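Local coordinates for protein chitin elicitor receptor kinase 1 (Arabidopsis thaliana, PDB 4EBY) that acts as a plant immune receptor kinase activated by chitin-induced dimerization, probably sensing chitin oligomers through its LysM ectodomain, at residues A[7-12]-A[140-145]; A[40-45]-A[62-67]; A[166-171]-A[185-190]. All coordinates share one frame; numbering follows the deposited sequence.

Contact 1 of 3, residues A[7-12]-A[140-145]; sequences LALASY and FGLFVT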
loop_
_atom_site.group_PDB
_atom_site.type_symbol
_atom_site.label_atom_id
_atom_site.label_comp_id
_atom_site.label_asym_id
_atom_site.label_seq_id
_atom_site.Cartn_x
_atom_site.Cartn_y
_atom_site.Cartn_z
ATOM N N LEU A 7 4.087 -8.066 -8.569
ATOM C CA LEU A 7 4.158 -7.009 -7.592
ATOM C C LEU A 7 2.935 -6.122 -7.581
ATOM O O LEU A 7 2.072 -6.175 -8.474
ATOM C CB LEU A 7 5.384 -6.145 -7.798
ATOM C CG LEU A 7 5.241 -5.024 -8.821
ATOM C CD1 LEU A 7 6.291 -3.971 -8.507
ATOM C CD2 LEU A 7 5.430 -5.565 -10.187
ATOM N N ALA A 8 2.865 -5.328 -6.524
ATOM C CA ALA A 8 1.832 -4.331 -6.344
ATOM C C ALA A 8 2.511 -3.085 -5.799
ATOM O O ALA A 8 3.721 -3.110 -5.497
ATOM C CB ALA A 8 0.744 -4.831 -5.365
ATOM N N LEU A 9 1.759 -1.993 -5.684
ATOM C CA LEU A 9 2.305 -0.743 -5.132
ATOM C C LEU A 9 1.450 -0.338 -3.942
ATOM O O LEU A 9 0.227 -0.491 -3.981
ATOM C CB LEU A 9 2.274 0.369 -6.179
ATOM C CG LEU A 9 3.184 0.161 -7.388
ATOM C CD1 LEU A 9 2.861 1.164 -8.467
ATOM C CD2 LEU A 9 4.638 0.316 -6.939
ATOM N N ALA A 10 2.086 0.141 -2.874
ATOM C CA ALA A 10 1.345 0.657 -1.725
ATOM C C ALA A 10 1.438 2.175 -1.705
ATOM O O ALA A 10 2.517 2.741 -1.894
ATOM C CB ALA A 10 1.906 0.078 -0.413
ATOM N N SER A 11 0.317 2.841 -1.474
ATOM C CA SER A 11 0.312 4.298 -1.402
ATOM C C SER A 11 0.389 4.753 0.036
ATOM O O SER A 11 -0.541 4.522 0.814
ATOM C CB SER A 11 -0.969 4.854 -2.038
ATOM O OG SER A 11 -0.966 6.278 -1.988
ATOM N N TYR A 12 1.523 5.365 0.390
ATOM C CA TYR A 12 1.786 5.744 1.775
ATOM C C TYR A 12 1.720 7.266 1.932
ATOM O O TYR A 12 2.617 7.983 1.497
ATOM C CB TYR A 12 3.181 5.215 2.154
ATOM C CG TYR A 12 3.506 5.204 3.628
ATOM C CD1 TYR A 12 3.692 4.004 4.304
ATOM C CD2 TYR A 12 3.636 6.394 4.339
ATOM C CE1 TYR A 12 4.022 3.995 5.675
ATOM C CE2 TYR A 12 3.933 6.390 5.687
ATOM C CZ TYR A 12 4.115 5.197 6.347
ATOM O OH TYR A 12 4.443 5.232 7.692
ATOM N N PHE A 140 -4.760 -3.469 -17.566
ATOM C CA PHE A 140 -4.114 -3.153 -16.283
ATOM C C PHE A 140 -3.791 -4.386 -15.469
ATOM O O PHE A 140 -4.674 -5.196 -15.185
ATOM C CB PHE A 140 -4.986 -2.215 -15.441
ATOM C CG PHE A 140 -5.438 -0.979 -16.181
ATOM C CD1 PHE A 140 -4.549 0.046 -16.443
ATOM C CD2 PHE A 140 -6.755 -0.850 -16.600
ATOM C CE1 PHE A 140 -4.943 1.179 -17.127
ATOM C CE2 PHE A 140 -7.165 0.284 -17.282
ATOM C CZ PHE A 140 -6.253 1.305 -17.543
ATOM N N GLY A 141 -2.521 -4.504 -15.068
ATOM C CA GLY A 141 -2.077 -5.655 -14.309
ATOM C C GLY A 141 -1.211 -5.273 -13.118
ATOM O O GLY A 141 -0.680 -6.152 -12.448
ATOM N N LEU A 142 -1.067 -3.976 -12.868
ATOM C CA LEU A 142 -0.299 -3.485 -11.720
ATOM C C LEU A 142 -1.189 -2.505 -10.983
ATOM O O LEU A 142 -1.740 -1.579 -11.594
ATOM C CB LEU A 142 0.982 -2.773 -12.192
ATOM C CG LEU A 142 1.753 -2.055 -11.082
ATOM C CD1 LEU A 142 2.276 -3.057 -10.051
ATOM C CD2 LEU A 142 2.936 -1.296 -11.671
ATOM N N PHE A 143 -1.352 -2.722 -9.679
ATOM C CA PHE A 143 -2.334 -1.979 -8.888
ATOM C C PHE A 143 -1.769 -1.381 -7.635
ATOM O O PHE A 143 -0.936 -2.002 -6.960
ATOM C CB PHE A 143 -3.534 -2.863 -8.534
ATOM C CG PHE A 143 -4.419 -3.106 -9.715
ATOM C CD1 PHE A 143 -5.566 -2.351 -9.892
ATOM C CD2 PHE A 143 -4.051 -4.013 -10.688
ATOM C CE1 PHE A 143 -6.352 -2.522 -11.040
ATOM C CE2 PHE A 143 -4.805 -4.187 -11.825
ATOM C CZ PHE A 143 -5.975 -3.462 -11.993
ATOM N N VAL A 144 -2.246 -0.179 -7.345
ATOM C CA VAL A 144 -1.892 0.539 -6.127
ATOM C C VAL A 144 -2.956 0.240 -5.088
ATOM O O VAL A 144 -4.153 0.411 -5.336
ATOM C CB VAL A 144 -1.876 2.067 -6.339
ATOM C CG1 VAL A 144 -1.437 2.782 -5.066
ATOM C CG2 VAL A 144 -0.957 2.467 -7.517
ATOM N N THR A 145 -2.517 -0.229 -3.930
ATOM C CA THR A 145 -3.376 -0.323 -2.768
ATOM C C THR A 145 -3.417 1.074 -2.148
ATOM O O THR A 145 -2.415 1.569 -1.604
ATOM C CB THR A 145 -2.780 -1.337 -1.786
ATOM O OG1 THR A 145 -2.783 -2.628 -2.413
ATOM C CG2 THR A 145 -3.599 -1.403 -0.513
HETATM O O HOH W 1 -0.512 -5.277 -8.802
HETATM O O HOH W 2 1.774 -6.462 -11.217
#

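Contact 2 of 3, residues A[40-45]-A[62-67]; sequences DPILRY and LVPFPC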
loop_
_atom_site.group_PDB
_atom_site.type_symbol
_atom_site.label_atom_id
_atom_site.label_comp_id
_atom_site.label_asym_id
_atom_site.label_seq_id
_atom_site.Cartn_x
_atom_site.Cartn_y
_atom_site.Cartn_z
ATOM N N ASP A 40 16.602 3.056 -4.420
ATOM C CA ASP A 40 16.163 3.040 -5.819
ATOM C C ASP A 40 14.865 2.268 -6.097
ATOM O O ASP A 40 14.044 2.710 -6.904
ATOM C CB ASP A 40 17.285 2.535 -6.741
ATOM C CG ASP A 40 18.433 3.522 -6.872
ATOM O OD1 ASP A 40 18.339 4.664 -6.362
ATOM O OD2 ASP A 40 19.432 3.158 -7.520
ATOM N N PRO A 41 14.662 1.109 -5.450
ATOM C CA PRO A 41 13.429 0.372 -5.767
ATOM C C PRO A 41 12.163 1.201 -5.523
ATOM O O PRO A 41 11.198 1.087 -6.270
ATOM C CB PRO A 41 13.488 -0.836 -4.815
ATOM C CG PRO A 41 14.922 -1.059 -4.639
ATOM C CD PRO A 41 15.546 0.334 -4.562
ATOM N N ILE A 42 12.179 2.024 -4.481
ATOM C CA ILE A 42 11.090 2.949 -4.214
ATOM C C ILE A 42 11.133 4.189 -5.109
ATOM O O ILE A 42 10.112 4.577 -5.694
ATOM C CB ILE A 42 11.096 3.377 -2.734
ATOM C CG1 ILE A 42 10.769 2.164 -1.874
ATOM C CG2 ILE A 42 10.061 4.463 -2.494
ATOM C CD1 ILE A 42 11.020 2.425 -0.372
ATOM N N LEU A 43 12.306 4.804 -5.228
ATOM C CA LEU A 43 12.414 6.051 -5.973
ATOM C C LEU A 43 11.992 5.906 -7.437
ATOM O O LEU A 43 11.484 6.856 -8.028
ATOM C CB LEU A 43 13.818 6.643 -5.881
ATOM C CG LEU A 43 14.189 7.104 -4.458
ATOM C CD1 LEU A 43 15.624 7.561 -4.424
ATOM C CD2 LEU A 43 13.251 8.229 -4.010
ATOM N N ARG A 44 12.208 4.730 -8.017
ATOM C CA ARG A 44 11.824 4.530 -9.427
ATOM C C ARG A 44 10.351 4.753 -9.671
ATOM O O ARG A 44 9.956 5.105 -10.777
ATOM C CB ARG A 44 12.149 3.115 -9.877
ATOM C CG ARG A 44 13.556 2.914 -10.247
ATOM C CD ARG A 44 13.735 1.482 -10.664
ATOM N NE ARG A 44 15.146 1.197 -10.788
ATOM C CZ ARG A 44 15.829 0.461 -9.930
ATOM N NH1 ARG A 44 15.217 -0.105 -8.893
ATOM N NH2 ARG A 44 17.119 0.275 -10.133
ATOM N N TYR A 45 9.533 4.522 -8.652
ATOM C CA TYR A 45 8.090 4.712 -8.769
ATOM C C TYR A 45 7.635 6.096 -8.316
ATOM O O TYR A 45 6.441 6.373 -8.288
ATOM C CB TYR A 45 7.343 3.618 -7.986
ATOM C CG TYR A 45 7.491 2.254 -8.623
ATOM C CD1 TYR A 45 6.658 1.854 -9.693
ATOM C CD2 TYR A 45 8.484 1.391 -8.204
ATOM C CE1 TYR A 45 6.825 0.609 -10.277
ATOM C CE2 TYR A 45 8.654 0.147 -8.779
ATOM C CZ TYR A 45 7.822 -0.234 -9.820
ATOM O OH TYR A 45 8.030 -1.470 -10.381
ATOM N N LEU A 62 4.776 5.928 -3.295
ATOM C CA LEU A 62 4.428 4.603 -3.810
ATOM C C LEU A 62 5.540 3.608 -3.509
ATOM O O LEU A 62 6.699 3.862 -3.819
ATOM C CB LEU A 62 4.203 4.670 -5.329
ATOM C CG LEU A 62 2.933 5.396 -5.742
ATOM C CD1 LEU A 62 2.947 5.616 -7.247
ATOM C CD2 LEU A 62 1.705 4.590 -5.313
ATOM N N VAL A 63 5.186 2.472 -2.919
ATOM C CA VAL A 63 6.200 1.486 -2.557
ATOM C C VAL A 63 5.896 0.140 -3.200
ATOM O O VAL A 63 4.835 -0.443 -2.938
ATOM C CB VAL A 63 6.254 1.303 -1.002
ATOM C CG1 VAL A 63 7.355 0.311 -0.576
ATOM C CG2 VAL A 63 6.461 2.640 -0.304
ATOM N N PRO A 64 6.821 -0.401 -4.008
ATOM C CA PRO A 64 6.534 -1.722 -4.584
ATOM C C PRO A 64 6.649 -2.834 -3.544
ATOM O O PRO A 64 7.505 -2.752 -2.649
ATOM C CB PRO A 64 7.620 -1.881 -5.649
ATOM C CG PRO A 64 8.810 -1.112 -5.037
ATOM C CD PRO A 64 8.188 0.085 -4.345
ATOM N N PHE A 65 5.781 -3.839 -3.638
ATOM C CA PHE A 65 5.851 -4.995 -2.733
ATOM C C PHE A 65 5.302 -6.258 -3.411
ATOM O O PHE A 65 4.605 -6.162 -4.431
ATOM C CB PHE A 65 5.141 -4.699 -1.401
ATOM C CG PHE A 65 3.629 -4.561 -1.503
ATOM C CD1 PHE A 65 2.818 -5.614 -1.106
ATOM C CD2 PHE A 65 3.037 -3.381 -1.932
ATOM C CE1 PHE A 65 1.421 -5.506 -1.152
ATOM C CE2 PHE A 65 1.624 -3.259 -1.989
ATOM C CZ PHE A 65 0.823 -4.319 -1.586
ATOM N N PRO A 66 5.647 -7.446 -2.889
ATOM C CA PRO A 66 5.159 -8.675 -3.548
ATOM C C PRO A 66 3.671 -8.866 -3.301
ATOM O O PRO A 66 3.171 -8.517 -2.237
ATOM C CB PRO A 66 5.921 -9.801 -2.824
ATOM C CG PRO A 66 7.081 -9.108 -2.115
ATOM C CD PRO A 66 6.571 -7.736 -1.776
ATOM N N CYS A 67 2.963 -9.424 -4.273
ATOM C CA CYS A 67 1.516 -9.600 -4.132
ATOM C C CYS A 67 1.241 -11.099 -4.258
ATOM O O CYS A 67 1.364 -11.676 -5.337
ATOM C CB CYS A 67 0.787 -8.777 -5.204
ATOM S SG CYS A 67 -1.058 -8.834 -5.119
#

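Contact 3 of 3, residues A[166-171]-A[185-190]; sequences DILQRY and YVPGRD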
loop_
_atom_site.group_PDB
_atom_site.type_symbol
_atom_site.label_atom_id
_atom_site.label_comp_id
_atom_site.label_asym_id
_atom_site.label_seq_id
_atom_site.Cartn_x
_atom_site.Cartn_y
_atom_site.Cartn_z
ATOM N N ASP A 166 -15.201 5.184 -14.573
ATOM C CA ASP A 166 -15.994 3.956 -14.677
ATOM C C ASP A 166 -15.133 2.719 -14.443
ATOM O O ASP A 166 -15.573 1.775 -13.787
ATOM C CB ASP A 166 -16.729 3.856 -16.028
ATOM C CG ASP A 166 -17.508 2.553 -16.179
ATOM O OD1 ASP A 166 -18.483 2.345 -15.418
ATOM O OD2 ASP A 166 -17.142 1.727 -17.044
ATOM N N ILE A 167 -13.917 2.717 -14.986
ATOM C CA ILE A 167 -12.999 1.598 -14.767
ATOM C C ILE A 167 -12.640 1.510 -13.274
ATOM O O ILE A 167 -12.702 0.430 -12.675
ATOM C CB ILE A 167 -11.732 1.702 -15.642
ATOM C CG1 ILE A 167 -12.085 1.482 -17.112
ATOM C CG2 ILE A 167 -10.687 0.679 -15.214
ATOM C CD1 ILE A 167 -12.659 0.126 -17.386
ATOM N N LEU A 168 -12.287 2.644 -12.669
ATOM C CA LEU A 168 -11.968 2.652 -11.241
ATOM C C LEU A 168 -13.117 2.104 -10.408
ATOM O O LEU A 168 -12.905 1.329 -9.479
ATOM C CB LEU A 168 -11.641 4.058 -10.752
ATOM C CG LEU A 168 -10.301 4.622 -11.209
ATOM C CD1 LEU A 168 -10.188 6.058 -10.725
ATOM C CD2 LEU A 168 -9.121 3.776 -10.693
ATOM N N GLN A 169 -14.341 2.512 -10.729
ATOM C CA GLN A 169 -15.475 2.041 -9.948
ATOM C C GLN A 169 -15.685 0.547 -10.134
ATOM O O GLN A 169 -16.023 -0.157 -9.184
ATOM C CB GLN A 169 -16.758 2.788 -10.330
ATOM C CG GLN A 169 -17.897 2.595 -9.324
ATOM C CD GLN A 169 -17.574 3.221 -7.973
ATOM O OE1 GLN A 169 -17.721 4.434 -7.790
ATOM N NE2 GLN A 169 -17.160 2.395 -7.019
ATOM N N ARG A 170 -15.505 0.063 -11.360
ATOM C CA ARG A 170 -15.704 -1.358 -11.647
ATOM C C ARG A 170 -14.682 -2.227 -10.908
ATOM O O ARG A 170 -14.977 -3.370 -10.552
ATOM C CB ARG A 170 -15.643 -1.641 -13.157
ATOM C CG ARG A 170 -16.861 -1.196 -13.959
ATOM C CD ARG A 170 -16.592 -1.449 -15.456
ATOM N NE ARG A 170 -17.689 -1.077 -16.350
ATOM C CZ ARG A 170 -18.608 -1.932 -16.803
ATOM N NH1 ARG A 170 -18.566 -3.207 -16.442
ATOM N NH2 ARG A 170 -19.574 -1.518 -17.622
ATOM N N TYR A 171 -13.482 -1.698 -10.687
ATOM C CA TYR A 171 -12.483 -2.427 -9.897
ATOM C C TYR A 171 -12.809 -2.410 -8.405
ATOM O O TYR A 171 -12.238 -3.167 -7.626
ATOM C CB TYR A 171 -11.095 -1.811 -10.086
ATOM C CG TYR A 171 -10.382 -2.244 -11.351
ATOM C CD1 TYR A 171 -10.189 -3.594 -11.648
ATOM C CD2 TYR A 171 -9.892 -1.303 -12.240
ATOM C CE1 TYR A 171 -9.509 -3.978 -12.819
ATOM C CE2 TYR A 171 -9.216 -1.679 -13.392
ATOM C CZ TYR A 171 -9.023 -3.011 -13.667
ATOM O OH TYR A 171 -8.348 -3.356 -14.825
ATOM N N TYR A 185 -8.399 -0.058 -5.023
ATOM C CA TYR A 185 -7.312 -0.498 -5.886
ATOM C C TYR A 185 -7.327 0.331 -7.167
ATOM O O TYR A 185 -8.350 0.410 -7.853
ATOM C CB TYR A 185 -7.466 -1.980 -6.213
ATOM C CG TYR A 185 -7.456 -2.859 -4.985
ATOM C CD1 TYR A 185 -6.302 -3.024 -4.239
ATOM C CD2 TYR A 185 -8.602 -3.529 -4.582
ATOM C CE1 TYR A 185 -6.289 -3.818 -3.117
ATOM C CE2 TYR A 185 -8.598 -4.329 -3.471
ATOM C CZ TYR A 185 -7.436 -4.470 -2.743
ATOM O OH TYR A 185 -7.434 -5.274 -1.626
ATOM N N VAL A 186 -6.191 0.957 -7.467
ATOM C CA VAL A 186 -6.080 1.891 -8.592
ATOM C C VAL A 186 -4.955 1.407 -9.503
ATOM O O VAL A 186 -3.853 1.180 -9.022
ATOM C CB VAL A 186 -5.692 3.289 -8.046
ATOM C CG1 VAL A 186 -5.478 4.303 -9.196
ATOM C CG2 VAL A 186 -6.744 3.780 -7.022
ATOM N N PRO A 187 -5.204 1.254 -10.818
ATOM C CA PRO A 187 -4.097 0.831 -11.694
ATOM C C PRO A 187 -2.897 1.742 -11.556
ATOM O O PRO A 187 -3.051 2.962 -11.459
ATOM C CB PRO A 187 -4.689 0.995 -13.105
ATOM C CG PRO A 187 -6.153 0.772 -12.913
ATOM C CD PRO A 187 -6.475 1.401 -11.561
ATOM N N GLY A 188 -1.711 1.145 -11.499
ATOM C CA GLY A 188 -0.483 1.919 -11.408
ATOM C C GLY A 188 0.423 1.729 -12.603
ATOM O O GLY A 188 0.260 0.807 -13.402
ATOM N N ARG A 189 1.409 2.620 -12.690
ATOM C CA ARG A 189 2.345 2.667 -13.810
ATOM C C ARG A 189 3.693 2.074 -13.435
ATOM O O ARG A 189 4.068 2.035 -12.260
ATOM C CB ARG A 189 2.545 4.120 -14.234
ATOM C CG ARG A 189 1.281 4.793 -14.723
ATOM C CD ARG A 189 1.500 6.280 -14.929
ATOM N NE ARG A 189 0.266 7.005 -15.224
ATOM C CZ ARG A 189 -0.212 7.189 -16.449
ATOM N NH1 ARG A 189 0.428 6.680 -17.494
ATOM N NH2 ARG A 189 -1.331 7.881 -16.634
ATOM N N ASP A 190 4.434 1.616 -14.435
ATOM C CA ASP A 190 5.795 1.153 -14.208
ATOM C C ASP A 190 6.707 2.388 -14.104
ATOM O O ASP A 190 6.221 3.510 -14.228
ATOM C CB ASP A 190 6.206 0.144 -15.295
ATOM C CG ASP A 190 6.429 0.785 -16.665
ATOM O OD1 ASP A 190 6.517 2.029 -16.768
ATOM O OD2 ASP A 190 6.531 0.019 -17.647
#

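Contact 1 of 3, residues A[7-12]-A[140-145]
Leu-142 divides its two methyl branches between Leu-7 and Leu-9 where the strands 8-12 and 143-145 begin to run side by side. With CG anti to the backbone N (chi1 172°), CD1 comes to 3.8 Å from Leu-7 CG and also lies against the Leu-7 carbonyl. CD2 meets Leu-9 CD1 at 4.0 Å, the side chains of Leu-9 and Leu-142 crossing at about a right angle. Val-144 shares this face of the sheet: its CG2 touches CB and CD1 of Leu-9, and its other branch, CG1, rests 3.7 Å from Ser-11 CB. Ala-10 and Thr-145 pair on the other face, where Thr-145 OG1 is hydrogen-bonded to Asn-128 O.

The backbones are joined in parallel fashion. Leu-9 N gives a hydrogen bond to Phe-143 O (3.0 Å). Leu-9 O accepts one from Thr-145 N (2.8 Å), and also receives a CA-H contact from Val-144 CA at 3.2 Å. Ser-11 N continues the series with a hydrogen bond to Thr-145 O (3.0 Å). Before the strands close up, Leu-7 O accepts from two waters, one of which accepts from Phe-143 N at 2.8 Å while the other donates to Gly-141 O. Both polar backbone groups of Leu-9 are thus used in joining the N-terminal strand to the first strand of the C-terminal LysM motif, and water bridges satisfy Leu-7 O where direct pairing has not yet begun.

Contact 2 of 3, residues A[40-45]-A[62-67]
Tyr-45 packs on Leu-62 and Pro-64 just past helix 40-43, a helix-on-strand contact that is probably part of an N-terminal LysM motif of beta-alpha-alpha-beta plan, bounded by strands 8-13 and 60-70. Its CB points at the strand and sits 4.2 Å from Leu-62 CB. From there CG leaves anti to the carbonyl carbon (chi1 -69°), which lays one side of the ring along the proline: CD2 is 4.0 Å from Pro-64 CG, and CE2 is 3.9 Å from Pro-64 CB, the approach being oblique to the ring. CD1 and CE1 border the backbone of Arg-189 and Asp-190, and the hydroxyl end comes up against Leu-7.

Pro-64 is held from the helix side as well, its CG lying 3.5 Å from Pro-41 O and its CD near Ile-42. The isoleucine runs alongside Val-63, both pointing the same way, with CG1 to CG1 at 4.1 Å; helix 20-26 adds Leu-20 against Ile-42 and Ile-23 against Val-63. No hydrogen bond passes directly between 40-45 and 62-67. Ile-42 CG2 stands 3.7 Å from Leu-62 O, a carbonyl that is hydrogen-bonded to Asn-46 ND2, as is Ile-42 O.

Contact 3 of 3, residues A[166-171]-A[185-190]
Similar first torsions in Leu-168 and Tyr-171 (chi1 -72° and -81°) turn CG away from the carbonyl carbon in both, which directs a methyl branch and an aromatic ring from one side of helix 166-171 onto Pro-187. The leucine arrives with CD2, 3.7 Å from Pro-187 CD, and the same methyl reaches on to Val-186 CG1 at 4.0 Å, although the CB of that valine points away from the helix. Tyr-171 meets the next atom of the proline ring, CE2 being 4.0 Å from Pro-187 CG in an oblique approach. Its CB lies 4.2 Å from Tyr-185 O.

Helix and strand belong to the C-terminal LysM motif, as its second helix and closing strand, and the axes of 166-171 and 185-187 pass 8.2 Å apart at 139°. The first helix, 154-161, adds Leu-154 and Ile-157 against Leu-168, and Phe-143 of the neighbouring strand meets the Tyr-171 ring edge-to-face. The side-chain contacts across the two segments are apolar, and no hydrogen bond joins them. A polar tie is supplied by Asn-172, whose OD1 is hydrogen-bonded to Tyr-185 N and ND2 to Leu-168 O. Away from the strand, Arg-170 NE forms a salt bridge with Asp-166 OD2, one turn earlier, at 2.9 Å; the nitrogen comes to the syn side of the oxygen but tilted out of the carboxylate plane, while the oxygen lies close to the guanidinium plane.

In the fold
From the N terminus, strand 8-13 is laid down first, and after more than a hundred residues strand 143-147 returns to its side, closing the large loop of contact 1. Nested inside that loop, contact 2 brings helix 40-43 onto strand 60-70, which flanks strand 8-13 on its other side. Contact 3 follows in series, closing a short loop between helix 165-171 and strand 183-187. All three reach one mixed sheet, in which 60-70, 8-13, 143-147 and 183-187 are successive neighbours, so contact 1 joins the N-terminal part of the sheet, with contact 2, to the C-terminal LysM part, with contact 3. Those two lie about 18 Å apart centre to centre, yet touch at their edges.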